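Local coordinates for protein GTP binding regulator (Thermotoga maritima, PDB 1VR8) that is of unknown function but has a fold similar to that of the Ran-binding protein Mog1p and may regulate a GTP-binding protein, at residues F24-R29 and Y134-E139; Y31-V36 and A52-E57. One frame throughout, in Å; residues are numbered along the deposited sequence.

Interaction 1: F24-R29 and Y134-E139; sequences FVLETR and YRVYEE
Tyr137 OH donates a hydrogen bond to the backbone O of Ala22, and Leu26 packs against the same end of the ring. Leu26 CD1 lies 3.7 Å from Tyr137 OH. The other branch, Leu26 CD2, is 4.0 Å from Tyr137 CE1 and approaches the ring obliquely. The two side chains cross at about a right angle, with one methyl by the hydroxyl and the other by the ring. Tyr137 has CG anti to the carbonyl carbon (chi1 -65°). This swings the ring from the helix toward the loop at 24-29.

Val25 takes the edge of the same ring. Its CG1 sits near the ring plane, 4.1 Å from Tyr137 CE1. The same methyl also meets Val136 CG1 at 4.1 Å, where the two valines lie alongside each other, running in opposing senses. Val136 points toward the loop, and its CB is 3.9 Å from Leu26 CD2. Leu26 CD2 therefore sits against both helix residues.

Between the two segments the contact is apolar. A type I turn from Phe24 to Glu27 presents Val25 and Leu26 as neighbours to the helix. A polar tie lies one turn back along the helix, where His132 NE2 bonds to Leu26 O. A leucine in place of Tyr137 lacks the hydroxyl and would probably leave Ala22 O without this mate, with a gap beside the Leu26 methyls.

The contact fastens the link between helix 19-24 and strand 32-39 onto the C-terminal part of helix 126-138. Both Ala22 and the 24-29 segment thus meet this one helix. On the sheet side, Tyr137 meets Phe118 of strand 116-122, with the ring planes at about 40°.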
ATOM      1  N   PHE A  24      -0.615  -8.284  -8.892  1.00 24.60           N
ATOM      2  CA  PHE A  24       0.103  -9.330  -9.618  1.00 24.51           C
ATOM      3  C   PHE A  24       1.348  -8.815 -10.317  1.00 24.26           C
ATOM      4  O   PHE A  24       2.334  -9.532 -10.446  1.00 24.09           O
ATOM      5  CB  PHE A  24      -0.813 -10.018 -10.628  1.00 25.48           C
ATOM      6  CG  PHE A  24      -1.993 -10.739  -9.999  1.00 27.58           C
ATOM      7  CD1 PHE A  24      -1.803 -11.679  -9.012  1.00 29.00           C
ATOM      8  CD2 PHE A  24      -3.287 -10.497 -10.440  1.00 31.49           C
ATOM      9  CE1 PHE A  24      -2.871 -12.340  -8.419  1.00 28.34           C
ATOM     10  CE2 PHE A  24      -4.389 -11.170  -9.845  1.00 31.58           C
ATOM     11  CZ  PHE A  24      -4.164 -12.084  -8.843  1.00 31.06           C
ATOM     12  N   VAL A  25       1.343  -7.544 -10.720  1.00 23.34           N
ATOM     13  CA  VAL A  25       2.509  -6.975 -11.390  1.00 19.83           C
ATOM     14  C   VAL A  25       3.738  -6.833 -10.463  1.00 23.25           C
ATOM     15  O   VAL A  25       4.862  -6.654 -10.908  1.00 24.19           O
ATOM     16  CB  VAL A  25       2.114  -5.610 -12.035  1.00 24.44           C
ATOM     17  CG1 VAL A  25       2.000  -4.558 -10.996  1.00 19.66           C
ATOM     18  CG2 VAL A  25       3.048  -5.229 -13.128  1.00 28.09           C
ATOM     19  N   LEU A  26       3.514  -6.939  -9.154  1.00 23.23           N
ATOM     20  CA  LEU A  26       4.611  -6.787  -8.188  1.00 21.90           C
ATOM     21  C   LEU A  26       5.431  -8.051  -7.979  1.00 23.03           C
ATOM     22  O   LEU A  26       6.489  -8.009  -7.358  1.00 21.70           O
ATOM     23  CB  LEU A  26       4.061  -6.345  -6.839  1.00 24.11           C
ATOM     24  CG  LEU A  26       3.328  -5.021  -6.899  1.00 24.55           C
ATOM     25  CD1 LEU A  26       2.669  -4.767  -5.567  1.00 26.48           C
ATOM     26  CD2 LEU A  26       4.301  -3.917  -7.269  1.00 24.14           C
ATOM     27  N   GLU A  27       4.948  -9.189  -8.454  1.00 22.60           N
ATOM     28  CA  GLU A  27       5.630 -10.433  -8.212  1.00 24.16           C
ATOM     29  C   GLU A  27       6.967 -10.469  -8.987  1.00 25.47           C
ATOM     30  O   GLU A  27       7.072 -10.000 -10.124  1.00 25.17           O
ATOM     31  CB  GLU A  27       4.672 -11.625  -8.521  1.00 27.11           C
ATOM     32  CG  GLU A  27       5.226 -12.930  -8.124  1.00 32.06           C
ATOM     33  CD  GLU A  27       4.209 -14.049  -8.128  1.00 31.49           C
ATOM     34  OE1 GLU A  27       3.218 -13.985  -8.937  1.00 30.46           O
ATOM     35  OE2 GLU A  27       4.455 -15.003  -7.368  1.00 29.58           O
ATOM     36  N   THR A  28       8.025 -10.987  -8.359  1.00 21.82           N
ATOM     37  CA  THR A  28       9.267 -11.281  -9.046  1.00 23.39           C
ATOM     38  C   THR A  28       9.786 -12.573  -8.428  1.00 26.34           C
ATOM     39  O   THR A  28       9.165 -13.118  -7.515  1.00 24.48           O
ATOM     40  CB  THR A  28      10.359 -10.202  -8.852  1.00 26.31           C
ATOM     41  OG1 THR A  28      10.824 -10.236  -7.507  1.00 27.22           O
ATOM     42  CG2 THR A  28       9.867  -8.789  -9.165  1.00 26.14           C
ATOM     43  N   ARG A  29      10.943 -13.035  -8.871  1.00 26.36           N
ATOM     44  CA  ARG A  29      11.536 -14.209  -8.230  1.00 29.14           C
ATOM     45  C   ARG A  29      11.890 -13.953  -6.761  1.00 27.95           C
ATOM     46  O   ARG A  29      11.984 -14.893  -6.003  1.00 32.91           O
ATOM     47  CB  ARG A  29      12.759 -14.699  -9.013  1.00 31.34           C
ATOM     48  CG  ARG A  29      14.034 -13.901  -8.776  1.00 36.60           C
ATOM     49  N   TYR A 134       7.210   1.155  -5.249  1.00 24.38           N
ATOM     50  CA  TYR A 134       7.485   2.457  -5.864  1.00 23.75           C
ATOM     51  C   TYR A 134       8.103   2.345  -7.273  1.00 24.73           C
ATOM     52  O   TYR A 134       7.688   3.018  -8.215  1.00 24.80           O
ATOM     53  CB  TYR A 134       8.467   3.238  -4.970  1.00 25.22           C
ATOM     54  CG  TYR A 134       7.897   3.840  -3.701  1.00 23.74           C
ATOM     55  CD1 TYR A 134       6.579   3.657  -3.296  1.00 24.22           C
ATOM     56  CD2 TYR A 134       8.734   4.591  -2.885  1.00 25.50           C
ATOM     57  CE1 TYR A 134       6.104   4.265  -2.119  1.00 27.26           C
ATOM     58  CE2 TYR A 134       8.276   5.172  -1.723  1.00 27.00           C
ATOM     59  CZ  TYR A 134       6.987   5.010  -1.350  1.00 28.46           C
ATOM     60  OH  TYR A 134       6.593   5.618  -0.180  1.00 30.31           O
ATOM     61  N   ARG A 135       9.150   1.545  -7.376  1.00 22.87           N
ATOM     62  CA  ARG A 135       9.869   1.357  -8.623  1.00 23.35           C
ATOM     63  C   ARG A 135       8.996   0.734  -9.729  1.00 24.29           C
ATOM     64  O   ARG A 135       9.052   1.179 -10.892  1.00 22.05           O
ATOM     65  CB  ARG A 135      11.124   0.564  -8.359  1.00 26.03           C
ATOM     66  CG  ARG A 135      12.137   1.441  -7.627  1.00 27.04           C
ATOM     67  CD  ARG A 135      13.339   0.701  -7.178  1.00 30.36           C
ATOM     68  NE  ARG A 135      14.360   1.637  -6.709  1.00 30.55           N
ATOM     69  CZ  ARG A 135      15.400   1.280  -5.968  1.00 34.51           C
ATOM     70  NH1 ARG A 135      15.542   0.018  -5.552  1.00 32.69           N
ATOM     71  NH2 ARG A 135      16.294   2.185  -5.621  1.00 33.11           N
ATOM     72  N   VAL A 136       8.159  -0.237  -9.375  1.00 21.76           N
ATOM     73  CA  VAL A 136       7.305  -0.868 -10.401  1.00 22.69           C
ATOM     74  C   VAL A 136       6.258   0.137 -10.897  1.00 22.69           C
ATOM     75  O   VAL A 136       6.079   0.330 -12.102  1.00 23.01           O
ATOM     76  CB  VAL A 136       6.648  -2.137  -9.859  1.00 22.00           C
ATOM     77  CG1 VAL A 136       5.633  -2.691 -10.831  1.00 20.93           C
ATOM     78  CG2 VAL A 136       7.718  -3.168  -9.538  1.00 23.34           C
ATOM     79  N   TYR A 137       5.597   0.807  -9.959  1.00 21.47           N
ATOM     80  CA  TYR A 137       4.548   1.764 -10.335  1.00 23.28           C
ATOM     81  C   TYR A 137       5.108   2.997 -11.031  1.00 21.52           C
ATOM     82  O   TYR A 137       4.490   3.540 -11.929  1.00 22.02           O
ATOM     83  CB  TYR A 137       3.700   2.147  -9.132  1.00 24.86           C
ATOM     84  CG  TYR A 137       2.878   1.005  -8.516  1.00 24.40           C
ATOM     85  CD1 TYR A 137       2.564  -0.168  -9.226  1.00 26.18           C
ATOM     86  CD2 TYR A 137       2.367   1.141  -7.224  1.00 25.11           C
ATOM     87  CE1 TYR A 137       1.780  -1.178  -8.636  1.00 24.22           C
ATOM     88  CE2 TYR A 137       1.570   0.166  -6.655  1.00 24.79           C
ATOM     89  CZ  TYR A 137       1.305  -1.002  -7.360  1.00 24.44           C
ATOM     90  OH  TYR A 137       0.533  -1.983  -6.791  1.00 24.66           O
ATOM     91  N   GLU A 138       6.288   3.443 -10.625  1.00 24.29           N
ATOM     92  CA  GLU A 138       6.881   4.645 -11.219  1.00 24.86           C
ATOM     93  C   GLU A 138       7.098   4.483 -12.724  1.00 22.00           C
ATOM     94  O   GLU A 138       7.048   5.472 -13.485  1.00 23.05           O
ATOM     95  CB  GLU A 138       8.196   4.972 -10.513  1.00 27.26           C
ATOM     96  CG  GLU A 138       8.946   6.171 -11.065  1.00 32.01           C
ATOM     97  CD  GLU A 138       8.351   7.501 -10.668  1.00 34.05           C
ATOM     98  OE1 GLU A 138       7.375   7.512  -9.895  1.00 36.31           O
ATOM     99  OE2 GLU A 138       8.854   8.534 -11.161  1.00 37.29           O
ATOM    100  N   GLU A 139       7.365   3.257 -13.180  1.00 22.22           N
ATOM    101  CA  GLU A 139       7.597   3.036 -14.606  1.00 22.64           C
ATOM    102  C   GLU A 139       6.335   3.198 -15.452  1.00 23.32           C
ATOM    103  O   GLU A 139       6.414   3.370 -16.671  1.00 22.94           O
ATOM    104  CB  GLU A 139       8.150   1.632 -14.832  1.00 26.68           C
ATOM    105  CG  GLU A 139       9.578   1.432 -14.348  1.00 32.06           C
TER

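Interaction 2: Y31-V36 and A52-E57; sequences YRLSDV and AVFETE
A classic beta bulge sets Ser34 and Asp35 opposite the single residue Val53 in an antiparallel strand pair. The bond from Ser34 N to Val53 O is 2.8 Å long and almost straight, with an N-H...O angle of 178°. Asp35 N adds only a weak bond to the same oxygen. Within the bulge, Val53 N returns a bond to Asp35 O at 2.9 Å. Ser34 OG, set between the backbone N and the carbonyl carbon (chi1 69°), lies 2.9 Å from Glu55 OE2 and 3.2 Å from Val53 O. Its single proton could serve either acceptor.

Regular pairing flanks the bulge. The non-hydrogen-bonded pairs Leu33-Phe54 and Val36-Ala52 lie on either side of it. Before the first comes the hydrogen-bonded pair of Arg32 and Glu55, with Glu55 N 2.7 Å from Arg32 O.

Leu33, Val36, Ala52 and Phe54 share one face of the sheet. Leu33 CD1 makes a CH-pi contact over the Phe54 ring, 4.0 Å from its centroid and 16° off the normal. It also packs 3.8 Å from Ala52 CB.

Further out, Phe129 of helix 126-138 meets both Phe54 and Tyr31, and His132 stacks on the Tyr31 ring. Backbone bonds from Ala52 to Leu63 and from Phe54 to Val61 join strand 45-56 to strand 59-67. At the end of the pair, Thr56 CG2 meets the edge of the Tyr31 ring, 3.6 Å from Tyr31 CD1.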
ATOM      1  N   TYR A  31      10.056 -11.760  -4.762  1.00 25.91           N
ATOM      2  CA  TYR A  31       8.836 -11.298  -4.092  1.00 25.29           C
ATOM      3  C   TYR A  31       7.737 -12.240  -4.605  1.00 26.11           C
ATOM      4  O   TYR A  31       7.132 -11.962  -5.630  1.00 27.21           O
ATOM      5  CB  TYR A  31       8.484  -9.873  -4.483  1.00 28.35           C
ATOM      6  CG  TYR A  31       9.488  -8.840  -4.016  1.00 28.29           C
ATOM      7  CD1 TYR A  31       9.679  -8.631  -2.686  1.00 37.29           C
ATOM      8  CD2 TYR A  31      10.275  -8.127  -4.912  1.00 32.61           C
ATOM      9  CE1 TYR A  31      10.609  -7.728  -2.217  1.00 36.78           C
ATOM     10  CE2 TYR A  31      11.258  -7.218  -4.446  1.00 34.40           C
ATOM     11  CZ  TYR A  31      11.385  -7.026  -3.086  1.00 34.37           C
ATOM     12  OH  TYR A  31      12.296  -6.168  -2.525  1.00 32.95           O
ATOM     13  N   ARG A  32       7.535 -13.360  -3.933  1.00 24.03           N
ATOM     14  CA  ARG A  32       6.667 -14.413  -4.454  1.00 25.41           C
ATOM     15  C   ARG A  32       5.314 -14.278  -3.808  1.00 24.68           C
ATOM     16  O   ARG A  32       5.213 -14.253  -2.584  1.00 24.54           O
ATOM     17  CB  ARG A  32       7.238 -15.784  -4.150  1.00 28.53           C
ATOM     18  CG  ARG A  32       8.592 -16.080  -4.810  1.00 36.58           C
ATOM     19  CD  ARG A  32       8.553 -15.794  -6.314  1.00 44.30           C
ATOM     20  NE  ARG A  32       7.539 -16.583  -7.028  1.00 48.36           N
ATOM     21  CZ  ARG A  32       7.055 -16.308  -8.244  1.00 50.82           C
ATOM     22  NH1 ARG A  32       7.461 -15.244  -8.933  1.00 52.97           N
ATOM     23  NH2 ARG A  32       6.134 -17.114  -8.785  1.00 53.85           N
ATOM     24  N   LEU A  33       4.262 -14.218  -4.619  1.00 23.12           N
ATOM     25  CA  LEU A  33       2.919 -14.103  -4.076  1.00 22.67           C
ATOM     26  C   LEU A  33       2.507 -15.439  -3.448  1.00 23.90           C
ATOM     27  O   LEU A  33       2.633 -16.501  -4.064  1.00 23.61           O
ATOM     28  CB  LEU A  33       1.976 -13.746  -5.231  1.00 23.11           C
ATOM     29  CG  LEU A  33       0.567 -13.376  -4.886  1.00 27.60           C
ATOM     30  CD1 LEU A  33       0.555 -12.148  -3.987  1.00 26.14           C
ATOM     31  CD2 LEU A  33      -0.211 -13.137  -6.193  1.00 26.26           C
ATOM     32  N   SER A  34       2.061 -15.403  -2.192  1.00 21.23           N
ATOM     33  CA  SER A  34       1.642 -16.592  -1.524  1.00 22.02           C
ATOM     34  C   SER A  34       0.168 -16.631  -1.135  1.00 20.71           C
ATOM     35  O   SER A  34      -0.355 -17.709  -0.853  1.00 22.67           O
ATOM     36  CB  SER A  34       2.523 -16.837  -0.305  1.00 23.97           C
ATOM     37  OG  SER A  34       2.290 -15.877   0.671  1.00 27.26           O
ATOM     38  N   ASP A  35      -0.504 -15.471  -1.128  1.00 20.40           N
ATOM     39  CA  ASP A  35      -1.900 -15.378  -0.734  1.00 18.82           C
ATOM     40  C   ASP A  35      -2.516 -14.088  -1.245  1.00 19.35           C
ATOM     41  O   ASP A  35      -1.855 -13.075  -1.335  1.00 20.86           O
ATOM     42  CB  ASP A  35      -2.000 -15.482   0.793  1.00 21.17           C
ATOM     43  CG  ASP A  35      -3.349 -15.950   1.296  1.00 22.82           C
ATOM     44  OD1 ASP A  35      -4.269 -15.105   1.394  1.00 23.18           O
ATOM     45  OD2 ASP A  35      -3.478 -17.158   1.659  1.00 24.24           O
ATOM     46  N   VAL A  36      -3.790 -14.183  -1.587  1.00 20.52           N
ATOM     47  CA  VAL A  36      -4.629 -13.047  -1.969  1.00 20.67           C
ATOM     48  C   VAL A  36      -6.007 -13.273  -1.370  1.00 19.78           C
ATOM     49  O   VAL A  36      -6.567 -14.369  -1.485  1.00 19.75           O
ATOM     50  CB  VAL A  36      -4.770 -12.879  -3.496  1.00 25.83           C
ATOM     51  CG1 VAL A  36      -5.633 -11.668  -3.817  1.00 24.67           C
ATOM     52  CG2 VAL A  36      -3.425 -12.736  -4.159  1.00 24.59           C
ATOM     53  N   ALA A  52      -2.693  -9.005  -0.063  1.00 21.93           N
ATOM     54  CA  ALA A  52      -1.794  -9.980  -0.639  1.00 20.70           C
ATOM     55  C   ALA A  52      -0.617 -10.181   0.261  1.00 22.17           C
ATOM     56  O   ALA A  52      -0.174  -9.231   0.953  1.00 23.59           O
ATOM     57  CB  ALA A  52      -1.334  -9.493  -2.017  1.00 22.17           C
ATOM     58  N   VAL A  53      -0.137 -11.417   0.337  1.00 21.09           N
ATOM     59  CA  VAL A  53       1.082 -11.740   1.054  1.00 20.43           C
ATOM     60  C   VAL A  53       2.164 -12.137   0.061  1.00 21.67           C
ATOM     61  O   VAL A  53       1.954 -13.013  -0.792  1.00 23.55           O
ATOM     62  CB  VAL A  53       0.872 -12.884   2.075  1.00 22.16           C
ATOM     63  CG1 VAL A  53       2.161 -13.154   2.857  1.00 23.93           C
ATOM     64  CG2 VAL A  53      -0.239 -12.560   3.030  1.00 23.65           C
ATOM     65  N   PHE A  54       3.309 -11.481   0.184  1.00 21.67           N
ATOM     66  CA  PHE A  54       4.477 -11.792  -0.622  1.00 20.43           C
ATOM     67  C   PHE A  54       5.518 -12.396   0.285  1.00 23.30           C
ATOM     68  O   PHE A  54       5.844 -11.840   1.331  1.00 21.85           O
ATOM     69  CB  PHE A  54       5.032 -10.534  -1.257  1.00 20.93           C
ATOM     70  CG  PHE A  54       4.160  -9.952  -2.314  1.00 22.39           C
ATOM     71  CD1 PHE A  54       3.140  -9.083  -1.989  1.00 25.21           C
ATOM     72  CD2 PHE A  54       4.396 -10.243  -3.643  1.00 25.48           C
ATOM     73  CE1 PHE A  54       2.342  -8.558  -2.939  1.00 23.87           C
ATOM     74  CE2 PHE A  54       3.624  -9.708  -4.620  1.00 22.86           C
ATOM     75  CZ  PHE A  54       2.584  -8.876  -4.294  1.00 22.73           C
ATOM     76  N   GLU A  55       6.053 -13.533  -0.121  1.00 23.11           N
ATOM     77  CA  GLU A  55       7.196 -14.125   0.564  1.00 24.48           C
ATOM     78  C   GLU A  55       8.467 -13.479   0.054  1.00 27.18           C
ATOM     79  O   GLU A  55       8.678 -13.383  -1.148  1.00 24.90           O
ATOM     80  CB  GLU A  55       7.248 -15.613   0.302  1.00 27.56           C
ATOM     81  CG  GLU A  55       6.029 -16.385   0.734  1.00 33.24           C
ATOM     82  CD  GLU A  55       5.700 -16.269   2.213  1.00 39.99           C
ATOM     83  OE1 GLU A  55       6.627 -16.086   3.051  1.00 44.38           O
ATOM     84  OE2 GLU A  55       4.482 -16.377   2.541  1.00 50.79           O
ATOM     85  N   THR A  56       9.314 -13.026   0.971  1.00 25.63           N
ATOM     86  CA  THR A  56      10.523 -12.292   0.606  1.00 26.75           C
ATOM     87  C   THR A  56      11.647 -12.914   1.408  1.00 28.10           C
ATOM     88  O   THR A  56      11.418 -13.766   2.264  1.00 29.67           O
ATOM     89  CB  THR A  56      10.444 -10.770   0.898  1.00 29.07           C
ATOM     90  OG1 THR A  56      10.641 -10.513   2.301  1.00 27.41           O
ATOM     91  CG2 THR A  56       9.162 -10.166   0.490  1.00 27.54           C
ATOM     92  N   GLU A  57      12.874 -12.511   1.118  1.00 29.65           N
ATOM     93  CA  GLU A  57      14.004 -13.046   1.876  1.00 32.56           C
ATOM     94  C   GLU A  57      13.955 -12.582   3.332  1.00 31.33           C
ATOM     95  O   GLU A  57      14.601 -13.158   4.195  1.00 32.01           O
ATOM     96  CB  GLU A  57      15.331 -12.618   1.258  1.00 32.84           C
ATOM     97  CG  GLU A  57      15.547 -11.136   1.128  1.00 34.77           C
ATOM     98  CD  GLU A  57      17.002 -10.809   0.796  1.00 36.71           C
ATOM     99  OE1 GLU A  57      17.907 -11.377   1.455  1.00 40.44           O
ATOM    100  OE2 GLU A  57      17.237  -9.973  -0.104  1.00 41.01           O
TER

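Along the chain the order is 24-29, 31-36, 52-57 and 134-139, so interaction 2 falls within the span that interaction 1 closes. Their centres are 13 Å apart, and a single residue separates 24-29 from 31-36. The two contacts touch directly. Glu27 OE2 forms a salt bridge with Arg32 NH2 at 3.0 Å and a probable hydrogen bond with Leu33 N. Leu26 CB packs on Phe54, and Phe24 packs on Leu33. Helix 126-138 packs on both contacts, through Val136 and Tyr137 in one and Phe129 and His132 in the other. Loop, strand pair and C-terminal helix thus form one continuous packed region of the fold.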